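Local coordinates for protein quinoline 2-oxidoreductase large subunit (Pseudomonas putida, PDB 1T3Q) that holds the molybdenum and pterin cytosine dinucleotide cofactor of a molybdenum hydroxylase that probably oxidises quinoline at its 2-position, at residues Gly453-Gly459 against Ala644-Ala650; Thr652-Arg656 against Ile778-Ile782; Gln379-Thr384 against Pro750-Ala755; Cys193-Ser197 against Glu693-Tyr697. All blocks are in the same frame, centred on the assembly; numbering follows the deposited sequence.

How the contacts relate
Contacts 3 and 4 are buried, whereas contacts 1 and 2 lie farther out, about 30 Å from the centre of the chain, and are only partly buried. Contacts 1 and 2 hold neighbouring strands of one sheet and meet through the backbone, D649 N lying 2.9 Å from A654 O, and through the E647-R656 salt bridge. Helix 744-761, half of contact 3, packs against that sheet, with A755 CB 3.6 Å from G459 CA. Contact 3 grazes contact 4 where I380 CD1 approaches C193 SG. The chemistry differs accordingly: a backbone ladder with partly exposed charges at one end in contact 1, aromatic packing near another subunit in contact 2, apolar helix packing in contact 3, and a backbone bond plus water between loops in contact 4.

Contact 1 of 4, residues Gly453-Gly459 against Ala644-Ala650; sequences GKYLGLG and AIVEIDA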
loop_
_atom_site.group_PDB
_atom_site.type_symbol
_atom_site.label_atom_id
_atom_site.label_comp_id
_atom_site.label_asym_id
_atom_site.label_seq_id
_atom_site.Cartn_x
_atom_site.Cartn_y
_atom_site.Cartn_z
ATOM N N GLY B 453 31.252 -11.331 52.792
ATOM C CA GLY B 453 30.493 -12.491 52.358
ATOM C C GLY B 453 30.083 -12.419 50.899
ATOM O O GLY B 453 29.010 -12.896 50.521
ATOM N N LYS B 454 30.939 -11.818 50.077
ATOM C CA LYS B 454 30.671 -11.680 48.648
ATOM C C LYS B 454 31.811 -12.298 47.846
ATOM O O LYS B 454 32.984 -12.064 48.137
ATOM C CB LYS B 454 30.541 -10.203 48.273
ATOM C CG LYS B 454 29.459 -9.440 49.027
ATOM C CD LYS B 454 28.068 -9.854 48.586
ATOM C CE LYS B 454 27.014 -8.939 49.195
ATOM N NZ LYS B 454 25.662 -9.229 48.650
ATOM N N TYR B 455 31.462 -13.088 46.838
ATOM C CA TYR B 455 32.457 -13.728 45.984
ATOM C C TYR B 455 32.566 -12.921 44.691
ATOM O O TYR B 455 31.647 -12.921 43.875
ATOM C CB TYR B 455 32.027 -15.160 45.665
ATOM C CG TYR B 455 31.871 -16.054 46.879
ATOM C CD1 TYR B 455 30.928 -17.080 46.891
ATOM C CD2 TYR B 455 32.683 -15.893 48.001
ATOM C CE1 TYR B 455 30.798 -17.928 47.993
ATOM C CE2 TYR B 455 32.564 -16.731 49.104
ATOM C CZ TYR B 455 31.621 -17.747 49.094
ATOM O OH TYR B 455 31.506 -18.580 50.184
ATOM N N LEU B 456 33.684 -12.228 44.507
ATOM C CA LEU B 456 33.874 -11.419 43.311
ATOM C C LEU B 456 34.731 -12.196 42.319
ATOM O O LEU B 456 35.693 -12.853 42.707
ATOM C CB LEU B 456 34.555 -10.100 43.682
ATOM C CG LEU B 456 34.261 -8.890 42.794
ATOM C CD1 LEU B 456 32.780 -8.523 42.894
ATOM C CD2 LEU B 456 35.126 -7.718 43.240
ATOM N N GLY B 457 34.377 -12.122 41.040
ATOM C CA GLY B 457 35.134 -12.844 40.033
ATOM C C GLY B 457 35.289 -12.083 38.730
ATOM O O GLY B 457 34.385 -11.366 38.307
ATOM N N LEU B 458 36.451 -12.238 38.104
ATOM C CA LEU B 458 36.749 -11.594 36.837
ATOM C C LEU B 458 36.766 -12.664 35.761
ATOM O O LEU B 458 37.385 -13.710 35.938
ATOM C CB LEU B 458 38.123 -10.919 36.891
ATOM C CG LEU B 458 38.652 -10.391 35.552
ATOM C CD1 LEU B 458 37.781 -9.245 35.067
ATOM C CD2 LEU B 458 40.094 -9.925 35.719
ATOM N N GLY B 459 36.087 -12.401 34.651
ATOM C CA GLY B 459 36.056 -13.358 33.562
ATOM C C GLY B 459 36.554 -12.710 32.288
ATOM O O GLY B 459 36.198 -11.569 31.991
ATOM N N ALA B 644 34.132 -9.433 32.263
ATOM C CA ALA B 644 33.002 -9.192 33.136
ATOM C C ALA B 644 33.402 -9.424 34.578
ATOM O O ALA B 644 34.233 -10.282 34.878
ATOM C CB ALA B 644 31.844 -10.117 32.765
ATOM N N ILE B 645 32.820 -8.630 35.467
ATOM C CA ILE B 645 33.067 -8.778 36.888
ATOM C C ILE B 645 31.709 -9.094 37.496
ATOM O O ILE B 645 30.740 -8.369 37.275
ATOM C CB ILE B 645 33.628 -7.488 37.518
ATOM C CG1 ILE B 645 35.049 -7.238 37.000
ATOM C CG2 ILE B 645 33.634 -7.617 39.036
ATOM C CD1 ILE B 645 35.705 -5.980 37.550
ATOM N N VAL B 646 31.639 -10.197 38.232
ATOM C CA VAL B 646 30.396 -10.610 38.862
ATOM C C VAL B 646 30.587 -10.710 40.363
ATOM O O VAL B 646 31.688 -10.980 40.847
ATOM C CB VAL B 646 29.906 -11.993 38.350
ATOM C CG1 VAL B 646 29.719 -11.960 36.842
ATOM C CG2 VAL B 646 30.885 -13.078 38.756
ATOM N N GLU B 647 29.506 -10.472 41.094
ATOM C CA GLU B 647 29.531 -10.558 42.545
ATOM C C GLU B 647 28.468 -11.562 42.959
ATOM O O GLU B 647 27.303 -11.425 42.588
ATOM C CB GLU B 647 29.218 -9.199 43.177
ATOM C CG GLU B 647 29.016 -9.275 44.685
ATOM C CD GLU B 647 28.486 -7.979 45.270
ATOM O OE1 GLU B 647 29.274 -7.024 45.419
ATOM O OE2 GLU B 647 27.274 -7.916 45.570
ATOM N N ILE B 648 28.877 -12.571 43.717
ATOM C CA ILE B 648 27.961 -13.598 44.186
ATOM C C ILE B 648 27.834 -13.517 45.705
ATOM O O ILE B 648 28.838 -13.496 46.411
ATOM C CB ILE B 648 28.473 -15.004 43.821
ATOM C CG1 ILE B 648 28.617 -15.131 42.302
ATOM C CG2 ILE B 648 27.523 -16.058 44.362
ATOM C CD1 ILE B 648 29.280 -16.423 41.864
ATOM N N ASP B 649 26.601 -13.465 46.203
ATOM C CA ASP B 649 26.363 -13.403 47.644
ATOM C C ASP B 649 26.566 -14.806 48.213
ATOM O O ASP B 649 25.909 -15.750 47.783
ATOM C CB ASP B 649 24.931 -12.939 47.925
ATOM C CG ASP B 649 24.687 -12.669 49.394
ATOM O OD1 ASP B 649 25.078 -11.586 49.873
ATOM O OD2 ASP B 649 24.116 -13.543 50.075
ATOM N N ALA B 650 27.468 -14.942 49.179
ATOM C CA ALA B 650 27.756 -16.249 49.772
ATOM C C ALA B 650 26.577 -16.901 50.493
ATOM O O ALA B 650 26.530 -18.122 50.627
ATOM C CB ALA B 650 28.942 -16.137 50.727
HETATM O O HOH W 1 26.695 -12.545 52.148
#
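Strands 454-459 and 644-649 form an antiparallel ladder in a mixed four-stranded sheet, their axes at 161°, with Y455, G457 and G459 in hydrogen-bonded pairs with I648, V646 and A644. Each pair has two backbone bonds; the straightest is Y455 N to I648 O, 2.7 Å with 178° at the hydrogen. Beyond the strands, A650 N continues the series to G453 O at 2.9 Å, and a water joins that oxygen to D649 OD1.

The side chains sort by face. On one, K454 bends at its second torsion (chi2 -71°), which carries NZ over to D649 OD1 at 2.7 Å, a salt bridge on the anti side of the carboxylate. E647 OE2 is a long second partner of NZ and pairs more strongly with R656. Farther along this face L456 CD1 lies 3.6 Å from E647 CB, and L456 and L458 both meet I645, with F442 of helix 439-450 covering these three. On the other face A650 CB sits over the Y455 ring, 4.0 Å from its centroid, a CH-pi contact, while V646 and I648 face helix 744-761. Regular backbone pairing, an apolar middle and a salt-bridged end on one face mark this as an antiparallel strand pair in a helix-covered sheet.

Contact 2 of 4, residues Thr652-Arg656 against Ile778-Ile782; sequences TYATR and IFRSI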
loop_
_atom_site.group_PDB
_atom_site.type_symbol
_atom_site.label_atom_id
_atom_site.label_comp_id
_atom_site.label_asym_id
_atom_site.label_seq_id
_atom_site.Cartn_x
_atom_site.Cartn_y
_atom_site.Cartn_z
ATOM N N THR B 652 22.970 -15.986 49.865
ATOM C CA THR B 652 21.774 -16.111 49.041
ATOM C C THR B 652 22.041 -16.608 47.623
ATOM O O THR B 652 21.110 -16.943 46.892
ATOM C CB THR B 652 21.036 -14.768 48.961
ATOM O OG1 THR B 652 21.848 -13.820 48.257
ATOM C CG2 THR B 652 20.751 -14.239 50.365
ATOM N N TYR B 653 23.315 -16.654 47.246
ATOM C CA TYR B 653 23.718 -17.115 45.919
ATOM C C TYR B 653 23.232 -16.186 44.817
ATOM O O TYR B 653 23.180 -16.564 43.647
ATOM C CB TYR B 653 23.203 -18.533 45.674
ATOM C CG TYR B 653 23.415 -19.435 46.865
ATOM C CD1 TYR B 653 22.344 -19.826 47.663
ATOM C CD2 TYR B 653 24.697 -19.844 47.232
ATOM C CE1 TYR B 653 22.544 -20.602 48.803
ATOM C CE2 TYR B 653 24.910 -20.618 48.369
ATOM C CZ TYR B 653 23.828 -20.993 49.150
ATOM O OH TYR B 653 24.030 -21.756 50.279
ATOM N N ALA B 654 22.869 -14.967 45.200
ATOM C CA ALA B 654 22.412 -13.980 44.235
ATOM C C ALA B 654 23.633 -13.547 43.428
ATOM O O ALA B 654 24.707 -13.322 43.988
ATOM C CB ALA B 654 21.802 -12.788 44.958
ATOM N N THR B 655 23.470 -13.434 42.114
ATOM C CA THR B 655 24.574 -13.036 41.254
ATOM C C THR B 655 24.293 -11.721 40.543
ATOM O O THR B 655 23.213 -11.506 39.990
ATOM C CB THR B 655 24.876 -14.124 40.212
ATOM O OG1 THR B 655 25.137 -15.362 40.888
ATOM C CG2 THR B 655 26.096 -13.746 39.388
ATOM N N ARG B 656 25.287 -10.845 40.558
ATOM C CA ARG B 656 25.160 -9.536 39.942
ATOM C C ARG B 656 26.371 -9.233 39.064
ATOM O O ARG B 656 27.511 -9.419 39.486
ATOM C CB ARG B 656 25.022 -8.484 41.056
ATOM C CG ARG B 656 24.923 -7.040 40.602
ATOM C CD ARG B 656 24.396 -6.143 41.730
ATOM N NE ARG B 656 25.346 -5.102 42.122
ATOM C CZ ARG B 656 26.232 -5.223 43.107
ATOM N NH1 ARG B 656 27.056 -4.221 43.386
ATOM N NH2 ARG B 656 26.287 -6.336 43.822
ATOM N N ILE B 778 24.326 -22.646 41.619
ATOM C CA ILE B 778 25.418 -22.136 42.439
ATOM C C ILE B 778 25.333 -22.791 43.818
ATOM O O ILE B 778 26.343 -23.189 44.388
ATOM C CB ILE B 778 25.329 -20.605 42.605
ATOM C CG1 ILE B 778 25.519 -19.922 41.248
ATOM C CG2 ILE B 778 26.369 -20.128 43.612
ATOM C CD1 ILE B 778 25.445 -18.414 41.304
ATOM N N PHE B 779 24.114 -22.894 44.341
ATOM C CA PHE B 779 23.867 -23.508 45.643
ATOM C C PHE B 779 24.369 -24.950 45.633
ATOM O O PHE B 779 25.064 -25.392 46.550
ATOM C CB PHE B 779 22.359 -23.470 45.943
ATOM C CG PHE B 779 21.930 -24.358 47.083
ATOM C CD1 PHE B 779 22.303 -24.073 48.393
ATOM C CD2 PHE B 779 21.134 -25.475 46.843
ATOM C CE1 PHE B 779 21.888 -24.891 49.451
ATOM C CE2 PHE B 779 20.715 -26.296 47.894
ATOM C CZ PHE B 779 21.092 -26.005 49.199
ATOM N N ARG B 780 24.013 -25.672 44.579
ATOM C CA ARG B 780 24.405 -27.065 44.410
ATOM C C ARG B 780 25.920 -27.218 44.273
ATOM O O ARG B 780 26.523 -28.097 44.888
ATOM C CB ARG B 780 23.732 -27.637 43.165
ATOM C CG ARG B 780 22.852 -28.839 43.422
ATOM C CD ARG B 780 21.604 -28.479 44.201
ATOM N NE ARG B 780 21.374 -29.447 45.266
ATOM C CZ ARG B 780 20.200 -29.673 45.848
ATOM N NH1 ARG B 780 20.111 -30.576 46.810
ATOM N NH2 ARG B 780 19.118 -29.014 45.461
ATOM N N SER B 781 26.530 -26.363 43.458
ATOM C CA SER B 781 27.969 -26.430 43.239
ATOM C C SER B 781 28.744 -26.259 44.539
ATOM O O SER B 781 29.684 -27.002 44.811
ATOM C CB SER B 781 28.413 -25.357 42.241
ATOM N N ILE B 782 28.339 -25.280 45.338
ATOM C CA ILE B 782 28.999 -24.996 46.604
ATOM C C ILE B 782 28.744 -26.067 47.667
ATOM O O ILE B 782 29.622 -26.357 48.480
ATOM C CB ILE B 782 28.562 -23.612 47.142
ATOM C CG1 ILE B 782 29.121 -22.514 46.234
ATOM C CG2 ILE B 782 29.038 -23.428 48.578
ATOM C CD1 ILE B 782 28.727 -21.106 46.638
#
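Y653 meets F779 through two parts of the phenylalanine. F779 CB stands over the tyrosine ring, 4.1 Å from its centroid and only 12° off the normal, a CH-pi contact. The F779 ring turns an edge toward the same tyrosine in an offset edge-to-face pair, with centroids 5.4 Å apart and planes at 64°. It gets there because CG of F779 points opposite its backbone N (chi1 166°), and CD1 then comes within 3.5 Å of Y653 OH. Two isoleucines of the helix complete this shell: I778 CG2 touches Y653 CD2 at 4.0 Å, and I782 CD1 lies at the ring's edge, 4.2 Å from CE2. I778 CD1 also presses on T655 OG1 at 3.1 Å, a tight spot.

Y653 belongs to the turn of a beta hairpin that joins strands 636-649 and 655-665, and its positive phi fits that turn. Cutting Y653 back to an alanine would probably leave F779 CB and the I782 methyl without the ring they pack on, opening a gap between hairpin and helix 775-783. Farther out, D649 OD2 accepts from T652 N, while I778 leans on I768 and I773. The medium subunit borders the contact: its S266 packs on Y653, and its D262 forms a salt bridge with R780 NH1.

Contact 3 of 4, residues Gln379-Thr384 against Pro750-Ala755; sequences QIARET and PAAVVA
Apolar packing carries most of the contact, I380 meeting A751, P750 and V754, and no hydrogen bond joins the two segments. The short axes pass 8.2 Å apart at -46°, and the CA atoms of I380 and A751 come within 3.9 Å, a closeness that the small A751 side chain permits. A751 CB lies 3.7 Å from both I380 CA and Q379 CG, and 4.0 Å from E383 CB. I380 divides its branches: CD1 reaches P750 CB at 4.0 Å, while CG2 meets V754 CG2 at 3.7 Å, crossing it at about a right angle.

This helix-helix packing unites helix 375-393, of the earlier molybdopterin cofactor-binding domain, with helix 744-761, which starts right after E743 of the molybdenum pocket.

Polar groups pair within the first helix and beyond it: E383 OE2 forms a salt bridge with R401, and Q379 NE2 bonds V462 O. T384 OG1 donates to I380 O at 2.8 Å, from the opposite face of the carbonyl plane to T384 N; the same OG1 lies 3.4 Å from V754 CG1. R382 grips E383 OE1 side-on through NE and NH1, and NH1 also bonds Q379 OE1 from above its carbonyl plane. Shortened to an alanine, E383 would probably leave R382 and R401 without their carboxylate in a buried setting.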
loop_
_atom_site.group_PDB
_atom_site.type_symbol
_atom_site.label_atom_id
_atom_site.label_comp_id
_atom_site.label_asym_id
_atom_site.label_seq_id
_atom_site.Cartn_x
_atom_site.Cartn_y
_atom_site.Cartn_z
ATOM N N GLN B 379 32.859 -21.066 22.741
ATOM C CA GLN B 379 33.562 -19.895 23.258
ATOM C C GLN B 379 33.518 -19.964 24.785
ATOM O O GLN B 379 34.530 -19.766 25.454
ATOM C CB GLN B 379 32.884 -18.613 22.758
ATOM C CG GLN B 379 33.581 -17.302 23.158
ATOM C CD GLN B 379 34.887 -17.064 22.418
ATOM O OE1 GLN B 379 35.109 -17.601 21.330
ATOM N NE2 GLN B 379 35.750 -16.233 22.993
ATOM N N ILE B 380 32.338 -20.250 25.335
ATOM C CA ILE B 380 32.183 -20.371 26.782
ATOM C C ILE B 380 33.119 -21.445 27.337
ATOM O O ILE B 380 33.874 -21.209 28.277
ATOM C CB ILE B 380 30.725 -20.762 27.174
ATOM C CG1 ILE B 380 29.783 -19.578 26.948
ATOM C CG2 ILE B 380 30.672 -21.207 28.640
ATOM C CD1 ILE B 380 28.315 -19.929 27.121
ATOM N N ALA B 381 33.057 -22.631 26.741
ATOM C CA ALA B 381 33.872 -23.756 27.180
ATOM C C ALA B 381 35.379 -23.508 27.103
ATOM O O ALA B 381 36.095 -23.722 28.081
ATOM C CB ALA B 381 33.506 -24.999 26.366
ATOM N N ARG B 382 35.855 -23.049 25.951
ATOM C CA ARG B 382 37.289 -22.810 25.776
ATOM C C ARG B 382 37.823 -21.688 26.663
ATOM O O ARG B 382 38.826 -21.861 27.345
ATOM C CB ARG B 382 37.609 -22.488 24.313
ATOM C CG ARG B 382 39.105 -22.503 23.997
ATOM C CD ARG B 382 39.401 -21.826 22.671
ATOM N NE ARG B 382 38.856 -20.475 22.653
ATOM C CZ ARG B 382 37.807 -20.099 21.932
ATOM N NH1 ARG B 382 37.377 -18.848 21.997
ATOM N NH2 ARG B 382 37.205 -20.967 21.129
ATOM N N GLU B 383 37.159 -20.536 26.653
ATOM C CA GLU B 383 37.625 -19.419 27.464
ATOM C C GLU B 383 37.609 -19.761 28.949
ATOM O O GLU B 383 38.483 -19.328 29.698
ATOM C CB GLU B 383 36.788 -18.169 27.190
ATOM C CG GLU B 383 36.899 -17.651 25.749
ATOM C CD GLU B 383 38.329 -17.282 25.357
ATOM O OE1 GLU B 383 38.902 -17.941 24.459
ATOM O OE2 GLU B 383 38.883 -16.331 25.949
ATOM N N THR B 384 36.622 -20.542 29.375
ATOM C CA THR B 384 36.538 -20.938 30.775
ATOM C C THR B 384 37.692 -21.876 31.130
ATOM O O THR B 384 38.274 -21.777 32.209
ATOM C CB THR B 384 35.185 -21.628 31.080
ATOM O OG1 THR B 384 34.127 -20.666 30.968
ATOM C CG2 THR B 384 35.177 -22.209 32.489
ATOM N N PRO B 750 29.006 -13.995 26.629
ATOM C CA PRO B 750 28.543 -15.056 27.529
ATOM C C PRO B 750 29.724 -15.770 28.185
ATOM O O PRO B 750 29.662 -16.164 29.349
ATOM C CB PRO B 750 27.755 -15.979 26.602
ATOM C CG PRO B 750 27.248 -15.037 25.531
ATOM C CD PRO B 750 28.466 -14.180 25.270
ATOM N N ALA B 751 30.802 -15.938 27.424
ATOM C CA ALA B 751 31.989 -16.605 27.932
ATOM C C ALA B 751 32.592 -15.806 29.082
ATOM O O ALA B 751 33.036 -16.373 30.073
ATOM C CB ALA B 751 33.013 -16.782 26.807
ATOM N N ALA B 752 32.592 -14.483 28.948
ATOM C CA ALA B 752 33.134 -13.615 29.990
ATOM C C ALA B 752 32.387 -13.790 31.310
ATOM O O ALA B 752 33.006 -13.823 32.375
ATOM C CB ALA B 752 33.071 -12.149 29.540
ATOM N N VAL B 753 31.061 -13.902 31.244
ATOM C CA VAL B 753 30.262 -14.072 32.454
ATOM C C VAL B 753 30.487 -15.440 33.098
ATOM O O VAL B 753 30.678 -15.538 34.314
ATOM C CB VAL B 753 28.748 -13.897 32.179
ATOM C CG1 VAL B 753 27.964 -14.070 33.482
ATOM C CG2 VAL B 753 28.474 -12.521 31.582
ATOM N N VAL B 754 30.455 -16.497 32.292
ATOM C CA VAL B 754 30.678 -17.834 32.830
ATOM C C VAL B 754 32.075 -17.890 33.445
ATOM O O VAL B 754 32.262 -18.430 34.543
ATOM C CB VAL B 754 30.563 -18.918 31.732
ATOM C CG1 VAL B 754 30.968 -20.276 32.296
ATOM C CG2 VAL B 754 29.129 -18.981 31.222
ATOM N N ALA B 755 33.056 -17.327 32.742
ATOM C CA ALA B 755 34.422 -17.312 33.257
ATOM C C ALA B 755 34.461 -16.537 34.574
ATOM O O ALA B 755 35.166 -16.919 35.500
ATOM C CB ALA B 755 35.375 -16.671 32.242
#

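Contact 4 of 4, residues Cys193-Ser197 against Glu693-Tyr697; sequences CGRVS and EEVIY
R195 and V695 form the tight side of this contact, which joins the loop after strand 185-193 to the loop after helix 672-692, the V196 side chain lying about 10 Å from the dioxosulfidomolybdenum ion. V695 N donates to R195 O at 2.8 Å with a nearly straight 171° at the hydrogen, although the donor stands 48° above the carbonyl plane rather than on a lone pair. Close by, the CB atoms of the two residues are 3.9 Å apart. With V695 CG2 directed opposite its carbonyl carbon, the methyl fits against V196 C and S197 N. The R195 chain runs extended from CG to NE and lays CD beside the edge of the Y697 ring, 3.9 Å from CE1, with guanidinium and ring planes 86° apart.

On the looser side a water bridges the loops, accepting from R195 N at 2.9 Å and donating to V695 O at 2.7 Å. Its third bond, to E694 OE1, is longer at 3.3 Å, and E694 is only partly buried.

The polar ends look outward from the pair: R195 also bonds Q297 and C365 O, and Y697 OH bonds C365 N. Main chain and water thus join the loops directly, while the charges of R195 and E693 are probably balanced by D322 of the same chain and by R143 of the small subunit.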
loop_
_atom_site.group_PDB
_atom_site.type_symbol
_atom_site.label_atom_id
_atom_site.label_comp_id
_atom_site.label_asym_id
_atom_site.label_seq_id
_atom_site.Cartn_x
_atom_site.Cartn_y
_atom_site.Cartn_z
ATOM N N CYS B 193 24.741 -26.017 27.641
ATOM C CA CYS B 193 23.931 -24.810 27.574
ATOM C C CYS B 193 22.501 -25.261 27.354
ATOM O O CYS B 193 22.248 -26.172 26.564
ATOM C CB CYS B 193 24.357 -23.919 26.406
ATOM S SG CYS B 193 26.092 -23.415 26.429
ATOM N N GLY B 194 21.562 -24.634 28.053
ATOM C CA GLY B 194 20.174 -25.001 27.869
ATOM C C GLY B 194 19.617 -24.259 26.672
ATOM O O GLY B 194 20.292 -23.408 26.092
ATOM N N ARG B 195 18.392 -24.580 26.281
ATOM C CA ARG B 195 17.778 -23.883 25.167
ATOM C C ARG B 195 17.413 -22.483 25.643
ATOM O O ARG B 195 17.175 -22.264 26.835
ATOM C CB ARG B 195 16.493 -24.588 24.716
ATOM C CG ARG B 195 16.732 -25.848 23.908
ATOM C CD ARG B 195 15.437 -26.492 23.421
ATOM N NE ARG B 195 15.757 -27.579 22.495
ATOM C CZ ARG B 195 15.165 -27.769 21.323
ATOM N NH1 ARG B 195 14.204 -26.951 20.919
ATOM N NH2 ARG B 195 15.561 -28.764 20.533
ATOM N N VAL B 196 17.384 -21.546 24.706
ATOM C CA VAL B 196 16.980 -20.177 24.987
ATOM C C VAL B 196 16.153 -19.753 23.791
ATOM O O VAL B 196 16.156 -20.426 22.759
ATOM C CB VAL B 196 18.183 -19.202 25.139
ATOM C CG1 VAL B 196 19.038 -19.615 26.314
ATOM C CG2 VAL B 196 18.998 -19.148 23.851
ATOM N N SER B 197 15.425 -18.651 23.939
ATOM C CA SER B 197 14.614 -18.110 22.861
ATOM C C SER B 197 15.153 -16.723 22.536
ATOM O O SER B 197 15.606 -16.015 23.435
ATOM C CB SER B 197 13.148 -17.981 23.301
ATOM O OG SER B 197 12.397 -17.285 22.319
ATOM N N GLU B 693 18.084 -16.830 31.526
ATOM C CA GLU B 693 17.256 -17.522 30.548
ATOM C C GLU B 693 17.410 -19.014 30.303
ATOM O O GLU B 693 18.518 -19.535 30.178
ATOM C CB GLU B 693 17.394 -16.824 29.192
ATOM C CG GLU B 693 17.228 -15.322 29.248
ATOM C CD GLU B 693 17.519 -14.652 27.924
ATOM O OE1 GLU B 693 17.909 -13.466 27.944
ATOM O OE2 GLU B 693 17.351 -15.301 26.864
ATOM N N GLU B 694 16.266 -19.686 30.221
ATOM C CA GLU B 694 16.232 -21.100 29.896
ATOM C C GLU B 694 14.843 -21.572 29.502
ATOM O O GLU B 694 13.879 -21.417 30.253
ATOM C CB GLU B 694 16.756 -21.984 31.039
ATOM C CG GLU B 694 17.029 -23.409 30.536
ATOM C CD GLU B 694 17.721 -24.321 31.532
ATOM O OE1 GLU B 694 18.056 -25.459 31.136
ATOM O OE2 GLU B 694 17.933 -23.920 32.697
ATOM N N VAL B 695 14.744 -22.112 28.293
ATOM C CA VAL B 695 13.500 -22.679 27.797
ATOM C C VAL B 695 13.629 -24.105 28.320
ATOM O O VAL B 695 14.613 -24.789 28.031
ATOM C CB VAL B 695 13.454 -22.673 26.255
ATOM C CG1 VAL B 695 12.373 -23.628 25.751
ATOM C CG2 VAL B 695 13.173 -21.257 25.756
ATOM N N ILE B 696 12.651 -24.552 29.100
ATOM C CA ILE B 696 12.741 -25.876 29.693
ATOM C C ILE B 696 11.698 -26.901 29.268
ATOM O O ILE B 696 10.494 -26.642 29.317
ATOM C CB ILE B 696 12.693 -25.781 31.236
ATOM C CG1 ILE B 696 13.781 -24.828 31.739
ATOM C CG2 ILE B 696 12.872 -27.166 31.861
ATOM C CD1 ILE B 696 13.729 -24.569 33.224
ATOM N N TYR B 697 12.184 -28.069 28.856
ATOM C CA TYR B 697 11.324 -29.192 28.489
ATOM C C TYR B 697 11.522 -30.193 29.626
ATOM O O TYR B 697 12.658 -30.459 30.020
ATOM C CB TYR B 697 11.771 -29.841 27.171
ATOM C CG TYR B 697 11.330 -29.126 25.911
ATOM C CD1 TYR B 697 12.162 -28.199 25.282
ATOM C CD2 TYR B 697 10.097 -29.408 25.325
ATOM C CE1 TYR B 697 11.780 -27.576 24.095
ATOM C CE2 TYR B 697 9.701 -28.787 24.139
ATOM C CZ TYR B 697 10.548 -27.874 23.528
ATOM O OH TYR B 697 10.161 -27.263 22.359
HETATM O O HOH W 2 16.904 -26.214 28.184
#